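Enzyme subtilase SubTY from Bacillus sp. TY145 (Bacillus sp., PDB 5FFN) probably acts as a serine endopeptidase of the subtilase family, cleaving peptide bonds in proteins with its fold braced by bound calcium and sodium ions. Local coordinates at residues 293-297 against 298-302; 7-10 against 11-15. One frame throughout, in Å; residues are numbered along the deposited sequence.

Contact 1. Residues 293-297 against 298-302. With CA (calcium ion), chain D.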
loop_
_atom_site.group_PDB
_atom_site.type_symbol
_atom_site.label_atom_id
_atom_site.label_comp_id
_atom_site.label_asym_id
_atom_site.label_seq_id
_atom_site.Cartn_x
_atom_site.Cartn_y
_atom_site.Cartn_z
ATOM N N ILE A 293 -9.311 7.620 -15.743
ATOM C CA ILE A 293 -10.088 8.814 -15.497
ATOM C C ILE A 293 -9.215 9.885 -14.824
ATOM O O ILE A 293 -8.700 9.652 -13.725
ATOM C CB ILE A 293 -11.310 8.490 -14.602
ATOM C CG1 ILE A 293 -12.298 7.605 -15.388
ATOM C CG2 ILE A 293 -11.989 9.771 -14.089
ATOM C CD1 ILE A 293 -13.381 7.022 -14.568
ATOM N N GLY A 294 -9.073 11.040 -15.458
ATOM C CA GLY A 294 -8.190 12.102 -14.929
ATOM C C GLY A 294 -6.700 12.013 -15.261
ATOM O O GLY A 294 -5.910 12.914 -14.890
ATOM N N ALA A 295 -6.296 10.957 -15.947
ATOM C CA ALA A 295 -4.924 10.781 -16.341
ATOM C C ALA A 295 -4.709 11.591 -17.604
ATOM O O ALA A 295 -5.650 11.863 -18.362
ATOM C CB ALA A 295 -4.549 9.261 -16.552
ATOM N N GLY A 296 -3.481 12.013 -17.838
ATOM C CA GLY A 296 -3.190 12.774 -19.058
ATOM C C GLY A 296 -1.714 12.996 -19.192
ATOM O O GLY A 296 -0.922 12.471 -18.415
ATOM N N THR A 297 -1.309 13.747 -20.207
ATOM C CA THR A 297 0.111 13.971 -20.419
ATOM C C THR A 297 0.708 14.748 -19.245
ATOM O O THR A 297 0.155 15.755 -18.824
ATOM C CB THR A 297 0.298 14.759 -21.723
ATOM O OG1 THR A 297 -0.279 13.986 -22.799
ATOM C CG2 THR A 297 1.752 15.013 -21.976
ATOM N N GLY A 298 1.823 14.280 -18.709
ATOM C CA GLY A 298 2.484 14.962 -17.617
ATOM C C GLY A 298 1.993 14.528 -16.254
ATOM O O GLY A 298 1.331 13.489 -16.086
ATOM N N ASP A 299 2.332 15.323 -15.260
ATOM C CA ASP A 299 1.940 15.066 -13.872
ATOM C C ASP A 299 0.461 15.260 -13.754
ATOM O O ASP A 299 -0.061 16.317 -14.129
ATOM C CB ASP A 299 2.740 16.023 -13.003
ATOM C CG ASP A 299 2.352 16.021 -11.541
ATOM O OD1 ASP A 299 1.938 14.970 -11.050
ATOM O OD2 ASP A 299 2.516 17.109 -10.906
ATOM N N ASP A 300 -0.259 14.237 -13.308
ATOM C CA ASP A 300 -1.699 14.342 -13.234
ATOM C C ASP A 300 -2.201 13.750 -11.910
ATOM O O ASP A 300 -1.482 13.042 -11.182
ATOM C CB ASP A 300 -2.380 13.689 -14.476
ATOM C CG ASP A 300 -2.219 12.191 -14.511
ATOM O OD1 ASP A 300 -2.767 11.522 -13.635
ATOM O OD2 ASP A 300 -1.648 11.662 -15.475
ATOM N N TYR A 301 -3.448 14.058 -11.606
ATOM C CA TYR A 301 -4.001 13.705 -10.304
ATOM C C TYR A 301 -4.560 12.255 -10.254
ATOM O O TYR A 301 -5.001 11.815 -9.190
ATOM C CB TYR A 301 -5.064 14.720 -9.876
ATOM C CG TYR A 301 -6.230 14.869 -10.832
ATOM C CD1 TYR A 301 -7.289 13.987 -10.805
ATOM C CD2 TYR A 301 -6.233 15.868 -11.810
ATOM C CE1 TYR A 301 -8.361 14.112 -11.735
ATOM C CE2 TYR A 301 -7.292 16.020 -12.706
ATOM C CZ TYR A 301 -8.362 15.140 -12.656
ATOM O OH TYR A 301 -9.435 15.280 -13.554
ATOM N N ALA A 302 -4.488 11.489 -11.355
ATOM C CA ALA A 302 -4.777 10.057 -11.307
ATOM C C ALA A 302 -3.545 9.186 -11.073
ATOM O O ALA A 302 -3.589 8.217 -10.311
ATOM C CB ALA A 302 -5.480 9.570 -12.592
HETATM CA CA CA D . 0.386 11.524 -16.769
HETATM O O HOH W 1 1.620 10.360 -15.052
#
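Between G294 and A302 the chain doubles back on itself, 293-297 and 298-302 running 166° apart end to end, so that the loop closes round a calcium ion at its turn. Three of the ligands come from 293-302: the carbonyl oxygens of G296 and G298, each 2.3 Å from the ion, and D300 OD2, at 2.4 Å. D288 OD1 and I289 O, a few residues earlier in the same loop, and a water complete the six. G298 suits the turn, its phi being positive (89°), a conformation that glycine adopts readily. T297, between the two carbonyl ligands, turns its side chain away from the ion.

D300 CG sits between its own backbone N and carbonyl carbon (chi1 68°), which carries the carboxylate across the loop. There OD2 also accepts a nearly straight hydrogen bond from G296 N, 3.0 Å away, the donor lying well above the carboxylate plane. The other oxygen, OD1, uses its anti lone pair for A302 N at 2.9 Å, an Asx turn, and takes a further bond from S303 N. Metal and amides together thus fix the rotation of the carboxylate, and the short aspartate spans just this gap.

Farther from the ion, Y301 lays a ring face against G294, whose carbonyl oxygen stands 3.9 Å above the plane over the ring centre. G294, also with positive phi, has no side chain, and the ring packs directly on its backbone, G294 CA to Y301 CE1 being 3.8 Å. A302 CB packs against the other arm, 3.4 Å from I293 O and also near A295 CB; small alanines let the two arms of the loop lie close.

Backbone carbonyls plus aspartates make a calcium-binding loop of the kind subtilases commonly use for stability. Here the metal and amides probably balance the charge of D288 and D300, so calcium would hold in one shape a loop that has no helix or strand of its own.

Contact 2. Residues 7-10 against 11-15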
loop_
_atom_site.group_PDB
_atom_site.type_symbol
_atom_site.label_atom_id
_atom_site.label_comp_id
_atom_site.label_asym_id
_atom_site.label_seq_id
_atom_site.Cartn_x
_atom_site.Cartn_y
_atom_site.Cartn_z
ATOM N N THR A 7 6.387 -15.192 -11.532
ATOM C CA THR A 7 6.471 -13.721 -11.739
ATOM C C THR A 7 5.128 -13.165 -12.192
ATOM O O THR A 7 4.862 -13.066 -13.377
ATOM C CB THR A 7 7.580 -13.381 -12.736
ATOM O OG1 THR A 7 7.348 -14.072 -13.979
ATOM C CG2 THR A 7 8.921 -13.772 -12.180
ATOM N N PRO A 8 4.234 -12.841 -11.220
ATOM C CA PRO A 8 2.951 -12.239 -11.475
ATOM C C PRO A 8 3.074 -11.018 -12.383
ATOM O O PRO A 8 4.134 -10.442 -12.489
ATOM C CB PRO A 8 2.442 -11.877 -10.050
ATOM C CG PRO A 8 3.074 -12.934 -9.178
ATOM C CD PRO A 8 4.446 -13.078 -9.774
ATOM N N TRP A 9 1.990 -10.649 -13.019
ATOM C CA TRP A 9 2.015 -9.582 -14.011
ATOM C C TRP A 9 2.697 -8.291 -13.530
ATOM O O TRP A 9 3.435 -7.668 -14.283
ATOM C CB TRP A 9 0.625 -9.304 -14.534
ATOM C CG TRP A 9 -0.266 -8.433 -13.748
ATOM C CD1 TRP A 9 -1.218 -8.832 -12.852
ATOM C CD2 TRP A 9 -0.329 -7.008 -13.799
ATOM N NE1 TRP A 9 -1.899 -7.753 -12.383
ATOM C CE2 TRP A 9 -1.362 -6.610 -12.929
ATOM C CE3 TRP A 9 0.385 -6.017 -14.511
ATOM C CZ2 TRP A 9 -1.722 -5.267 -12.744
ATOM C CZ3 TRP A 9 0.004 -4.653 -14.325
ATOM C CH2 TRP A 9 -1.031 -4.307 -13.458
ATOM N N GLY A 10 2.423 -7.893 -12.299
ATOM C CA GLY A 10 3.012 -6.644 -11.767
ATOM C C GLY A 10 4.530 -6.678 -11.682
ATOM O O GLY A 10 5.206 -5.656 -11.841
ATOM N N ILE A 11 5.048 -7.873 -11.397
ATOM C CA ILE A 11 6.469 -8.089 -11.255
ATOM C C ILE A 11 7.078 -8.023 -12.635
ATOM O O ILE A 11 8.065 -7.327 -12.817
ATOM C CB ILE A 11 6.800 -9.417 -10.546
ATOM C CG1 ILE A 11 6.098 -9.496 -9.179
ATOM C CG2 ILE A 11 8.306 -9.585 -10.394
ATOM C CD1 ILE A 11 6.575 -8.430 -8.140
ATOM N N LYS A 12 6.513 -8.762 -13.598
ATOM C CA LYS A 12 6.969 -8.675 -14.998
ATOM C C LYS A 12 6.878 -7.239 -15.511
ATOM O O LYS A 12 7.787 -6.736 -16.183
ATOM C CB LYS A 12 6.106 -9.537 -15.890
ATOM C CG LYS A 12 6.295 -11.074 -15.711
ATOM C CD LYS A 12 5.267 -11.775 -16.642
ATOM C CE LYS A 12 5.594 -13.229 -16.882
ATOM N NZ LYS A 12 5.051 -14.202 -15.874
ATOM N N SER A 13 5.785 -6.571 -15.166
ATOM C CA SER A 13 5.554 -5.211 -15.638
ATOM C C SER A 13 6.598 -4.223 -15.073
ATOM O O SER A 13 7.191 -3.419 -15.811
ATOM C CB SER A 13 4.134 -4.759 -15.281
ATOM O OG SER A 13 3.929 -3.404 -15.692
ATOM N N ILE A 14 6.816 -4.256 -13.771
ATOM C CA ILE A 14 7.739 -3.273 -13.169
ATOM C C ILE A 14 9.191 -3.544 -13.569
ATOM O O ILE A 14 10.014 -2.631 -13.592
ATOM C CB ILE A 14 7.532 -3.164 -11.631
ATOM C CG1 ILE A 14 8.020 -1.803 -11.106
ATOM C CG2 ILE A 14 8.126 -4.299 -10.890
ATOM C CD1 ILE A 14 7.704 -1.555 -9.650
ATOM N N TYR A 15 9.488 -4.810 -13.864
ATOM C CA TYR A 15 10.792 -5.198 -14.409
ATOM C C TYR A 15 10.917 -4.831 -15.883
ATOM O O TYR A 15 12.034 -4.751 -16.423
ATOM C CB TYR A 15 11.084 -6.696 -14.148
ATOM C CG TYR A 15 11.834 -6.911 -12.839
ATOM C CD1 TYR A 15 11.171 -6.831 -11.591
ATOM C CD2 TYR A 15 13.197 -7.168 -12.827
ATOM C CE1 TYR A 15 11.861 -6.997 -10.404
ATOM C CE2 TYR A 15 13.886 -7.347 -11.653
ATOM C CZ TYR A 15 13.229 -7.244 -10.429
ATOM O OH TYR A 15 13.976 -7.406 -9.289
#
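The side chains of K12 and T7 cross at about a right angle, the lysine running back over the threonine until its ammonium end meets two oxygens of the same residue. K12 NZ donates to T7 O at 2.7 Å and to T7 OG1 at 3.0 Å. The lysine is extended as far as CE and then bends at its last torsion (chi4 87°), which swings NZ round to these acceptors, while its CG and CD pass over T7 O. The threonine hydroxyl lies between its own backbone N and carbonyl carbon, close enough to T7 O for one ammonium group to reach both; OG1 is also hydrogen-bonded to I20 O.

P8 and I11 lie side by side, pointing the same way, with P8 CD 4.0 Å from I11 CG1. P8 occupies the N-cap position of helix 9-15, and its carbonyl oxygen takes two amides of the first turn: K12 N at 3.1 Å, nearly in line with the C=O bond, and I11 N at 2.9 Å, from above the carbonyl plane. Proline is tolerated before the first turn, where no preceding turn could accept an N-H, and its ring restrains phi. I11, branched and apolar, reaches H256 of helix 250-267, and so does I14.

On another side of the helix W9 approaches S13 obliquely, CE3 lying 4.0 Å from S13 CB, while the backbone bond from S13 N to W9 O, 2.7 Å, holds the two residues one turn apart. The indole NE1 bonds to A233 O. S13 is buried, and its OG, anti to the backbone N (chi1 177°), is set to meet the hydroxyls of Y307 and Y202, so both polar ends are satisfied. G10 gives its carbonyl oxygen to I14 N at 2.9 Å.

From the N terminus, contact 2 comes first: residues 7-15 close the opening turn of helix 9-15, which lies against helix 250-267. The chain then runs through the central mixed sheet and its helices before helix 273-286 leads into the loop of contact 1, closed within 293-302. The two are in series, neither nested nor crossing, with centres about 23 Å apart and nearest atoms about 13 Å apart. Contact 1 joins that late loop to R210, G211, G217 and Y219, the last two lying among the residues of the second calcium site (T215, D218, I220, Q222, D225), whereas contact 2 shapes the N-terminal helix that meets the C-terminal residues Y307, R309 and V310.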